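Local coordinates for uncharacterized protein (Parabacteroides distasonis, PDB 3LM3), which is of unknown function but may act on carbohydrates, as a putative glycoside hydrolase or deacetylase, at residues K201-G205 with M363-F367; C224-S228 with Q417-R421; V384-Y390 with L411-Q417. All coordinates share one frame; numbering follows the deposited sequence.

Contact 1 (K201-G205 with M363-F367); sequences KPAQG and MNKEF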
# COMPACT_ATOMS: atom_id res chain seq x y z
N LYS A 201 -12.80 5.82 -2.44
CA LYS A 201 -13.92 6.23 -1.61
C LYS A 201 -14.49 5.02 -0.86
O LYS A 201 -14.86 4.02 -1.50
CB LYS A 201 -15.04 6.83 -2.49
CG LYS A 201 -16.28 7.16 -1.73
CD LYS A 201 -17.34 7.90 -2.58
CE LYS A 201 -18.73 7.70 -1.97
NZ LYS A 201 -19.65 8.81 -2.42
N PRO A 202 -14.61 5.08 0.46
CA PRO A 202 -15.38 4.03 1.12
C PRO A 202 -16.85 3.95 0.64
O PRO A 202 -17.51 4.98 0.48
CB PRO A 202 -15.32 4.42 2.60
CG PRO A 202 -14.03 5.24 2.72
CD PRO A 202 -14.01 6.02 1.42
N ALA A 203 -17.34 2.74 0.39
CA ALA A 203 -18.77 2.55 0.14
C ALA A 203 -19.57 3.17 1.28
O ALA A 203 -19.28 2.98 2.46
CB ALA A 203 -19.07 1.04 -0.00
N GLN A 204 -20.59 3.93 0.91
CA GLN A 204 -21.41 4.62 1.89
C GLN A 204 -22.55 3.75 2.43
O GLN A 204 -23.08 4.01 3.51
CB GLN A 204 -22.00 5.91 1.29
CG GLN A 204 -20.89 6.92 0.87
CD GLN A 204 -20.04 7.37 2.03
OE1 GLN A 204 -20.52 8.07 2.92
NE2 GLN A 204 -18.77 6.96 2.05
N GLY A 205 -22.92 2.73 1.69
CA GLY A 205 -24.05 1.89 2.06
C GLY A 205 -24.20 0.69 1.15
O GLY A 205 -23.33 0.41 0.33
N MSE A 363 -9.73 8.87 10.00
CA MSE A 363 -10.30 8.29 8.79
C MSE A 363 -11.53 7.48 9.14
O MSE A 363 -11.49 6.59 10.01
CB MSE A 363 -9.28 7.36 8.11
CG MSE A 363 -8.03 8.05 7.64
SE MSE A 363 -6.52 6.85 7.52
CE MSE A 363 -5.19 8.08 6.75
N ASN A 364 -12.63 7.81 8.49
CA ASN A 364 -13.88 7.09 8.72
C ASN A 364 -14.64 6.98 7.38
O ASN A 364 -14.16 7.42 6.34
CB ASN A 364 -14.70 7.76 9.82
CG ASN A 364 -15.08 9.18 9.46
OD1 ASN A 364 -15.84 9.42 8.53
ND2 ASN A 364 -14.48 10.14 10.18
N LYS A 365 -15.82 6.36 7.39
CA LYS A 365 -16.57 6.14 6.16
C LYS A 365 -16.86 7.44 5.40
O LYS A 365 -16.95 7.46 4.20
CB LYS A 365 -17.89 5.43 6.48
CG LYS A 365 -18.78 5.16 5.28
CD LYS A 365 -20.06 4.45 5.65
CE LYS A 365 -21.12 5.41 6.07
NZ LYS A 365 -22.45 4.74 6.39
N GLU A 366 -17.07 8.52 6.15
CA GLU A 366 -17.56 9.76 5.56
C GLU A 366 -16.51 10.81 5.24
O GLU A 366 -16.78 11.68 4.43
CB GLU A 366 -18.69 10.33 6.40
CG GLU A 366 -19.97 9.50 6.26
CD GLU A 366 -21.16 10.12 6.98
OE1 GLU A 366 -21.16 10.13 8.23
OE2 GLU A 366 -22.07 10.59 6.28
N PHE A 367 -15.32 10.73 5.85
CA PHE A 367 -14.23 11.64 5.52
C PHE A 367 -12.91 11.16 6.09
O PHE A 367 -12.86 10.31 6.99
CB PHE A 367 -14.51 13.07 6.01
CG PHE A 367 -14.60 13.21 7.52
CD1 PHE A 367 -15.81 13.06 8.18
CD2 PHE A 367 -13.47 13.51 8.28
CE1 PHE A 367 -15.90 13.22 9.57
CE2 PHE A 367 -13.55 13.65 9.67
CZ PHE A 367 -14.77 13.50 10.31
O HOH W 1 -22.83 8.97 3.57
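The turn of the beta-hairpin that joins strands 357-363 and 367-374 presents K365 and E366 to P202, A203 and Q204, in the loop between strands 194-195 and 213-216. N364 shapes this turn as an Asx turn: its OD1 accepts from E366 N in the carbonyl plane and also from F367 N, which stands above that plane. Q204 reaches across to the hairpin. With its chain bent at chi2 (-61°), the amide folds back over its own loop, and both N-H groups of NE2 are spent on carbonyls lying close to the amide plane. One bond goes to K365 O at 2.9 Å and is nearly straight (172°), although the donor sits above the plane of that carbonyl; the other goes back to P202 O at 2.8 Å. The ring of P202 touches the same turn, CB lying 3.8 Å from K365 O. Shortening Q204 to an alanine would probably leave K365 O without this donor and cost P202 O the NE2 bond that ties it to Q204 within the 201-205 loop. K365 answers in the reverse direction. Its CG and CD pass A203 O, CG at 3.6 Å, and the bend at chi3 (86°) brings NZ within 3.0 Å of Q204 O, a hydrogen bond made alongside the salt bridge from NZ to D337. The two long side chains therefore each grip a backbone carbonyl of the opposite partner. E366 is tied by OE1 to K442 and Y443 of helix 434-443, while its CG lies 3.7 Å from Q204 OE1. A water completes the bridge, donating to Q204 OE1 at 2.6 Å and to E366 OE2 at 3.2 Å.

Contact 2 (C224-S228 with Q417-R421); sequences CARRS and QKALR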
# COMPACT_ATOMS: atom_id res chain seq x y z
N CYS A 224 6.39 12.62 5.95
CA CYS A 224 7.02 12.66 4.65
C CYS A 224 6.00 12.71 3.52
O CYS A 224 6.20 13.38 2.50
CB CYS A 224 7.92 11.45 4.45
SG CYS A 224 9.19 11.22 5.74
N ALA A 225 4.91 11.97 3.70
CA ALA A 225 3.92 11.75 2.64
C ALA A 225 3.02 12.93 2.38
O ALA A 225 2.25 12.90 1.43
CB ALA A 225 3.10 10.49 2.97
N ARG A 226 3.09 14.00 3.18
CA ARG A 226 2.34 15.22 2.91
C ARG A 226 2.73 15.83 1.58
O ARG A 226 1.90 16.45 0.93
CB ARG A 226 2.61 16.30 3.98
CG ARG A 226 2.19 15.96 5.37
CD ARG A 226 2.73 17.02 6.34
NE ARG A 226 4.19 17.09 6.27
CZ ARG A 226 4.94 18.18 6.27
NH1 ARG A 226 4.41 19.40 6.41
NH2 ARG A 226 6.25 18.07 6.17
N ARG A 227 3.99 15.70 1.20
CA ARG A 227 4.53 16.33 -0.03
C ARG A 227 4.13 15.60 -1.29
O ARG A 227 3.88 14.44 -1.27
CB ARG A 227 6.05 16.34 -0.00
CG ARG A 227 6.68 17.52 0.67
CD ARG A 227 6.39 17.56 2.17
NE ARG A 227 6.89 18.80 2.76
CZ ARG A 227 8.19 19.09 3.00
NH1 ARG A 227 9.16 18.26 2.69
NH2 ARG A 227 8.49 20.27 3.52
N SER A 228 4.12 16.35 -2.41
CA SER A 228 4.13 15.80 -3.76
C SER A 228 5.57 15.70 -4.20
O SER A 228 6.33 16.63 -3.96
CB SER A 228 3.36 16.73 -4.73
OG SER A 228 3.25 16.18 -6.04
N GLN A 417 -3.70 17.43 1.30
CA GLN A 417 -2.37 17.59 1.92
C GLN A 417 -1.26 18.01 0.98
O GLN A 417 -0.31 18.63 1.43
CB GLN A 417 -1.97 16.31 2.65
CG GLN A 417 -1.72 15.12 1.72
CD GLN A 417 -1.44 13.83 2.47
OE1 GLN A 417 -0.90 13.87 3.58
NE2 GLN A 417 -1.76 12.68 1.85
N LYS A 418 -1.36 17.68 -0.31
CA LYS A 418 -0.29 18.02 -1.23
C LYS A 418 -0.19 19.54 -1.44
O LYS A 418 0.84 20.04 -1.91
CB LYS A 418 -0.46 17.29 -2.56
CG LYS A 418 -0.63 15.78 -2.44
CD LYS A 418 0.64 15.07 -1.89
CE LYS A 418 0.35 13.63 -1.64
NZ LYS A 418 1.60 12.87 -1.23
N ALA A 419 -1.25 20.26 -1.10
CA ALA A 419 -1.19 21.74 -1.05
C ALA A 419 -0.88 22.37 -2.41
O ALA A 419 -0.14 23.37 -2.49
CB ALA A 419 -0.19 22.22 0.01
N LEU A 420 -1.44 21.78 -3.46
CA LEU A 420 -1.16 22.25 -4.81
C LEU A 420 -2.13 23.31 -5.30
O LEU A 420 -1.82 23.98 -6.27
CB LEU A 420 -1.10 21.09 -5.80
CG LEU A 420 0.01 20.08 -5.47
CD1 LEU A 420 -0.02 18.94 -6.45
CD2 LEU A 420 1.40 20.71 -5.45
N ARG A 421 -3.26 23.47 -4.62
CA ARG A 421 -4.27 24.48 -4.96
C ARG A 421 -4.33 25.60 -3.90
O ARG A 421 -4.04 25.37 -2.73
CB ARG A 421 -5.65 23.83 -5.04
CG ARG A 421 -5.73 22.64 -5.98
CD ARG A 421 -7.05 21.93 -5.83
NE ARG A 421 -7.29 21.48 -4.45
CZ ARG A 421 -8.46 21.03 -3.98
NH1 ARG A 421 -9.51 20.92 -4.78
NH2 ARG A 421 -8.56 20.70 -2.70
O HOH W 2 3.68 19.27 -1.88
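R226 and Q417 set their side chains at about a right angle, with the guanidinium and amide planes 70° apart. The Q417 chain runs straight beyond CG and brings OE1 to 3.6 Å from R226 CA and 4.1 Å from R226 CG. Their N-H groups bond to other residues: R226 NE to I223 O and Q417 NE2 to D185. K418 takes a different path, its CG anti to the carbonyl carbon (chi1 -52°) and the chain bent at chi2, then extended, so that the aliphatic part slides past the carbonyls of R226 and R227. CD lies 3.4 Å from R226 O. At the tip, NZ donates to A225 O at 2.7 Å and to R227 O at 2.8 Å. An ammonium group thus collects the carbonyls where the short helix 222-225 runs out into loop, and S175 O is a third acceptor for it. K418 CA makes a C-H...O contact of 3.5 Å with R226 O. Farther along, a water accepts from S228 N and donates to K418 O at 2.9 Å.

Contact 3 (V384-Y390 with L411-Q417); sequences VIDFTRY and LINKINQ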
# COMPACT_ATOMS: atom_id res chain seq x y z
N VAL A 384 -5.69 22.26 9.95
CA VAL A 384 -6.19 21.29 9.00
C VAL A 384 -5.34 21.37 7.75
O VAL A 384 -5.28 22.40 7.08
CB VAL A 384 -7.66 21.59 8.61
CG1 VAL A 384 -8.18 20.56 7.56
CG2 VAL A 384 -8.59 21.57 9.83
N ILE A 385 -4.69 20.24 7.40
CA ILE A 385 -3.96 20.14 6.15
C ILE A 385 -4.64 19.22 5.12
O ILE A 385 -4.25 19.20 3.95
CB ILE A 385 -2.47 19.71 6.34
CG1 ILE A 385 -2.34 18.28 6.85
CG2 ILE A 385 -1.77 20.72 7.26
CD1 ILE A 385 -0.90 17.72 6.66
N ASP A 386 -5.63 18.45 5.56
CA ASP A 386 -6.42 17.62 4.65
C ASP A 386 -7.81 17.47 5.24
O ASP A 386 -7.96 17.16 6.41
CB ASP A 386 -5.77 16.22 4.46
CG ASP A 386 -6.34 15.47 3.28
OD1 ASP A 386 -7.43 14.86 3.46
OD2 ASP A 386 -5.64 15.46 2.22
N PHE A 387 -8.83 17.69 4.41
CA PHE A 387 -10.19 17.34 4.74
C PHE A 387 -10.82 16.90 3.44
O PHE A 387 -11.03 17.72 2.53
CB PHE A 387 -10.95 18.51 5.37
CG PHE A 387 -12.37 18.17 5.71
CD1 PHE A 387 -12.65 17.17 6.66
CD2 PHE A 387 -13.42 18.84 5.13
CE1 PHE A 387 -13.95 16.84 6.97
CE2 PHE A 387 -14.74 18.51 5.45
CZ PHE A 387 -15.00 17.52 6.37
N THR A 388 -11.04 15.59 3.31
CA THR A 388 -11.51 14.98 2.09
C THR A 388 -12.80 14.25 2.42
O THR A 388 -12.80 13.30 3.19
CB THR A 388 -10.46 14.01 1.54
OG1 THR A 388 -9.21 14.68 1.33
CG2 THR A 388 -10.90 13.37 0.21
N ARG A 389 -13.92 14.73 1.87
CA ARG A 389 -15.23 14.14 2.13
C ARG A 389 -15.55 13.00 1.19
O ARG A 389 -15.29 13.07 0.02
CB ARG A 389 -16.30 15.23 2.00
CG ARG A 389 -16.24 16.22 3.12
CD ARG A 389 -17.30 17.28 2.98
NE ARG A 389 -18.63 16.73 3.21
CZ ARG A 389 -19.67 17.46 3.56
NH1 ARG A 389 -19.55 18.78 3.73
NH2 ARG A 389 -20.83 16.86 3.74
N TYR A 390 -16.13 11.95 1.75
CA TYR A 390 -16.54 10.79 0.98
C TYR A 390 -18.04 10.72 0.77
O TYR A 390 -18.50 9.94 -0.05
CB TYR A 390 -16.08 9.53 1.71
CG TYR A 390 -14.60 9.46 1.95
CD1 TYR A 390 -13.70 9.73 0.95
CD2 TYR A 390 -14.10 9.01 3.19
CE1 TYR A 390 -12.33 9.63 1.17
CE2 TYR A 390 -12.74 8.90 3.42
CZ TYR A 390 -11.86 9.23 2.41
OH TYR A 390 -10.50 9.10 2.62
N LEU A 411 -8.85 11.43 -5.32
CA LEU A 411 -10.13 11.90 -4.80
C LEU A 411 -9.83 13.12 -3.93
O LEU A 411 -9.27 13.02 -2.83
CB LEU A 411 -10.84 10.78 -4.03
CG LEU A 411 -12.33 10.99 -3.76
CD1 LEU A 411 -13.01 9.66 -3.40
CD2 LEU A 411 -12.57 12.07 -2.67
N ILE A 412 -10.18 14.31 -4.45
CA ILE A 412 -9.83 15.57 -3.82
C ILE A 412 -11.05 16.47 -3.87
O ILE A 412 -11.73 16.55 -4.92
CB ILE A 412 -8.65 16.22 -4.59
CG1 ILE A 412 -7.37 15.42 -4.36
CG2 ILE A 412 -8.38 17.67 -4.15
CD1 ILE A 412 -6.16 15.86 -5.21
N ASN A 413 -11.37 17.11 -2.75
CA ASN A 413 -12.45 18.08 -2.76
C ASN A 413 -12.05 19.26 -1.88
O ASN A 413 -11.40 20.17 -2.39
CB ASN A 413 -13.82 17.45 -2.46
CG ASN A 413 -13.79 16.45 -1.32
OD1 ASN A 413 -13.55 16.79 -0.18
ND2 ASN A 413 -14.15 15.21 -1.64
N LYS A 414 -12.32 19.25 -0.58
CA LYS A 414 -12.18 20.50 0.22
C LYS A 414 -10.72 20.97 0.41
O LYS A 414 -10.33 22.04 -0.06
CB LYS A 414 -12.89 20.36 1.57
CG LYS A 414 -14.39 19.99 1.48
CD LYS A 414 -15.15 20.87 0.46
CE LYS A 414 -16.69 20.89 0.70
NZ LYS A 414 -17.12 21.80 1.82
N ILE A 415 -9.92 20.18 1.12
CA ILE A 415 -8.52 20.49 1.39
C ILE A 415 -7.71 19.20 1.21
O ILE A 415 -8.05 18.17 1.79
CB ILE A 415 -8.32 21.02 2.85
CG1 ILE A 415 -9.18 22.29 3.07
CG2 ILE A 415 -6.86 21.34 3.16
CD1 ILE A 415 -9.06 22.90 4.45
N ASN A 416 -6.62 19.29 0.45
CA ASN A 416 -5.76 18.12 0.21
C ASN A 416 -4.32 18.41 0.64
O ASN A 416 -3.78 19.47 0.34
CB ASN A 416 -5.82 17.71 -1.26
CG ASN A 416 -4.75 16.71 -1.61
OD1 ASN A 416 -3.65 17.10 -2.00
ND2 ASN A 416 -5.03 15.42 -1.38
N GLN A 417 -3.70 17.43 1.30
CA GLN A 417 -2.37 17.59 1.92
C GLN A 417 -1.26 18.01 0.98
O GLN A 417 -0.31 18.63 1.43
CB GLN A 417 -1.97 16.31 2.65
CG GLN A 417 -1.72 15.12 1.72
CD GLN A 417 -1.44 13.83 2.47
OE1 GLN A 417 -0.90 13.87 3.58
NE2 GLN A 417 -1.76 12.68 1.85
O HOH W 3 -9.61 17.01 -0.53
O HOH W 4 -7.75 14.44 -0.96
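D386 reaches across to I415, N416 and Q417 from strand 383-389. Its CB lies 4.0 Å from I415 O, and the first torsion, with CG anti to the backbone N (chi1 -165°), carries CG toward the same carbonyl, to 3.5 Å. OD1 accepts from T388 OG1 of its own strand. OD2 lies 3.3 Å from N416 CA and accepts from Q417 N at 2.9 Å on its anti side; it has a second partner in R368, with which it forms a salt bridge. T388 OG1 in turn receives two waters, one held by N413 N, the other by L411 O and N416 ND2. Its methyl CG2 packs 3.5 Å from L411 O. N413 acts like a piece of strand: OD1 accepts from R389 N at 2.9 Å, and ND2 returns a bond to R389 O at 2.9 Å, each carbonyl met on a lone pair. I415 CD1 touches V384 CG1, while K414 CB rests by the F387 ring. F387 and I415 form a hydrogen-bonded antiparallel pair, a single bridge that lays segment 411-417 along the outer strand of the four-stranded sheet, where I385 and D386 form a classic beta bulge opposite A370.

Contact 3 is the buried one, with ten of its thirteen touching residues covered; contacts 1 and 2 are partly buried, and contact 2 has an exposed residue in L420. Contacts 1 and 3 hold the same four-stranded antiparallel sheet, at the 363-367 turn and along the edge strand 383-389, and probably share a hydrogen bond from Y390 N to E366 O. Contacts 2 and 3 share Q417, so 411-421 is fixed first to the sheet and then to the end of helix 222-225. Contact 3 relies on strand-like pairing, a buried carboxylate and apolar side chains, whereas contacts 1 and 2 join distant chain regions chiefly through lysine or glutamine nitrogens gripping loop carbonyls.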